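Local coordinates for protein sortase (Streptomyces avermitilis, PDB 5GO5) that probably acts as a cysteine transpeptidase, a calcium-independent class E housekeeping sortase of the kind that attaches surface proteins to the cell wall, at residues Ala98-Arg101 and Arg102-Gly105. Sequence-based numbering, arbitrary orientation.
Sequences AGHR and RTYG. With GLY (glycine), chain B.
H100 meets T103 and Y104, and R101 meets R102, in a local contact within the surface loop that follows strand 93-98 of the sortase domain. It illustrates how a short loop can help hold a small ligand although its two halves share no hydrogen bond. T103 sets its hydroxyl over one face of the H100 imidazole, displaced toward the rim, with OG1 3.3 Å from H100 ND1; the angle is too poor for a bond, and ND1 spends its proton elsewhere. At the ring's edge lies the carboxylate of a bound glycine, where ND1 donates to OXT over 2.9 Å along a nearly straight path (165°). The other carboxylate oxygen, O, accepts the backbone N-H of R101 at 3.0 Å, so two N-H donors, one on each oxygen, help fix the rotation of the carboxylate. T103 turns OG1 between its backbone N and carbonyl carbon (chi1 51°), and the hydroxyl thereby also comes within 2.8 Å of the ligand N. Farther round the imidazole, Y104 CD2 lies 4.0 Å from H100 CD2, the two rings set obliquely. The extended chain of R101 carries its guanidinium to that of R102, which runs alongside in the same direction. Their guanidinium planes are 28° apart, with R102 NH1 over one face of the R101 guanidinium and 3.6 Å from R101 NH1. The proximity of two positive groups is probably eased by E170, which touches R101 and forms a long, weak ion pair with R102. H100 is the predicted proton donor/acceptor, and C169, the predicted acyl-thioester residue, deposited here as S,S-(2-hydroxyethyl)thiocysteine, also borders the glycine pocket, an arrangement consistent with the His-Cys active site of the sortase fold.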
ATOM      1  N   ALA A  98       2.516   5.214   2.097  1.00 11.22           N
ATOM      2  CA  ALA A  98       2.965   5.406   3.464  1.00 11.88           C
ATOM      3  C   ALA A  98       1.793   5.556   4.421  1.00 11.93           C
ATOM      4  O   ALA A  98       0.793   6.159   4.073  1.00 13.05           O
ATOM      5  CB  ALA A  98       3.796   6.646   3.522  1.00 12.66           C
ATOM      6  N   GLY A  99       1.980   5.095   5.651  1.00 12.62           N
ATOM      7  CA  GLY A  99       0.988   5.359   6.711  1.00 13.38           C
ATOM      8  C   GLY A  99       1.615   5.331   8.082  1.00 15.04           C
ATOM      9  O   GLY A  99       2.650   4.684   8.314  1.00 15.49           O
ATOM     10  N   HIS A 100       0.959   6.025   8.997  1.00 15.74           N
ATOM     11  CA  HIS A 100       1.435   6.074  10.378  1.00 17.93           C
ATOM     12  C   HIS A 100       1.023   4.821  11.136  1.00 17.23           C
ATOM     13  O   HIS A 100      -0.106   4.320  10.989  1.00 16.61           O
ATOM     14  CB  HIS A 100       0.840   7.285  11.087  1.00 17.87           C
ATOM     15  CG  HIS A 100       1.458   8.574  10.692  1.00 20.13           C
ATOM     16  ND1 HIS A 100       2.809   8.817  10.826  1.00 21.91           N
ATOM     17  CD2 HIS A 100       0.913   9.705  10.191  1.00 21.25           C
ATOM     18  CE1 HIS A 100       3.069  10.042  10.407  1.00 23.50           C
ATOM     19  NE2 HIS A 100       1.937  10.601  10.019  1.00 23.55           N
ATOM     20  N   ARG A 101       1.941   4.349  11.973  1.00 19.21           N
ATOM     21  CA  ARG A 101       1.728   3.202  12.833  1.00 21.72           C
ATOM     22  C   ARG A 101       1.184   3.612  14.220  1.00 24.71           C
ATOM     23  O   ARG A 101       0.340   2.930  14.784  1.00 23.96           O
ATOM     24  CB  ARG A 101       3.026   2.427  12.949  1.00 23.97           C
ATOM     25  CG  ARG A 101       2.922   1.227  13.843  1.00 27.29           C
ATOM     26  CD  ARG A 101       4.103   0.332  13.735  1.00 29.02           C
ATOM     27  NE  ARG A 101       3.974  -0.695  14.766  1.00 32.12           N
ATOM     28  CZ  ARG A 101       4.893  -1.601  15.044  1.00 30.97           C
ATOM     29  NH1 ARG A 101       6.025  -1.636  14.366  1.00 30.95           N
ATOM     30  NH2 ARG A 101       4.667  -2.470  16.032  1.00 36.88           N
ATOM     31  N   ARG A 102       1.666   4.724  14.748  1.00 27.76           N
ATOM     32  CA  ARG A 102       1.394   5.107  16.161  1.00 34.21           C
ATOM     33  C   ARG A 102       0.859   6.514  16.353  1.00 33.41           C
ATOM     34  O   ARG A 102       0.628   6.917  17.499  1.00 37.22           O
ATOM     35  CB  ARG A 102       2.665   4.984  16.998  1.00 37.87           C
ATOM     36  CG  ARG A 102       3.571   3.819  16.666  1.00 44.71           C
ATOM     37  CD  ARG A 102       4.931   4.027  17.321  1.00 49.31           C
ATOM     38  NE  ARG A 102       5.964   3.150  16.762  1.00 56.24           N
ATOM     39  CZ  ARG A 102       6.078   1.843  17.012  1.00 52.86           C
ATOM     40  NH1 ARG A 102       7.075   1.164  16.456  1.00 52.80           N
ATOM     41  NH2 ARG A 102       5.212   1.211  17.807  1.00 51.83           N
ATOM     42  N   THR A 103       0.623   7.263  15.273  1.00 31.96           N
ATOM     43  CA  THR A 103       0.028   8.587  15.365  1.00 31.80           C
ATOM     44  C   THR A 103      -1.125   8.695  14.389  1.00 33.43           C
ATOM     45  O   THR A 103      -1.280   7.836  13.496  1.00 24.97           O
ATOM     46  CB  THR A 103       1.066   9.703  15.088  1.00 37.08           C
ATOM     47  OG1 THR A 103       1.776   9.445  13.867  1.00 34.30           O
ATOM     48  CG2 THR A 103       2.070   9.801  16.227  1.00 38.22           C
ATOM     49  N   TYR A 104      -1.957   9.720  14.595  1.00 29.86           N
ATOM     50  CA  TYR A 104      -3.006  10.124  13.648  1.00 31.65           C
ATOM     51  C   TYR A 104      -3.920   9.000  13.184  1.00 31.43           C
ATOM     52  O   TYR A 104      -4.120   8.764  11.977  1.00 29.91           O
ATOM     53  CB  TYR A 104      -2.374  10.880  12.456  1.00 32.89           C
ATOM     54  CG  TYR A 104      -1.712  12.123  12.944  1.00 34.36           C
ATOM     55  CD1 TYR A 104      -2.483  13.214  13.335  1.00 37.90           C
ATOM     56  CD2 TYR A 104      -0.332  12.196  13.094  1.00 36.09           C
ATOM     57  CE1 TYR A 104      -1.892  14.363  13.830  1.00 39.37           C
ATOM     58  CE2 TYR A 104       0.268  13.347  13.596  1.00 39.39           C
ATOM     59  CZ  TYR A 104      -0.528  14.417  13.962  1.00 40.05           C
ATOM     60  OH  TYR A 104       0.032  15.570  14.444  1.00 49.62           O
ATOM     61  N   GLY A 105      -4.510   8.307  14.155  1.00 27.83           N
ATOM     62  CA  GLY A 105      -5.436   7.252  13.824  1.00 26.46           C
ATOM     63  C   GLY A 105      -4.772   5.897  13.719  1.00 24.25           C
ATOM     64  O   GLY A 105      -5.481   4.915  13.613  1.00 24.89           O
TER
HETATM   65  N   GLY B 301       3.637   7.395  13.996  1.00 43.04           N
HETATM   66  CA  GLY B 301       4.592   6.276  13.775  1.00 39.27           C
HETATM   67  C   GLY B 301       4.837   6.235  12.306  1.00 35.49           C
HETATM   68  O   GLY B 301       4.779   5.172  11.630  1.00 31.67           O
HETATM   69  OXT GLY B 301       5.064   7.321  11.774  1.00 42.78           O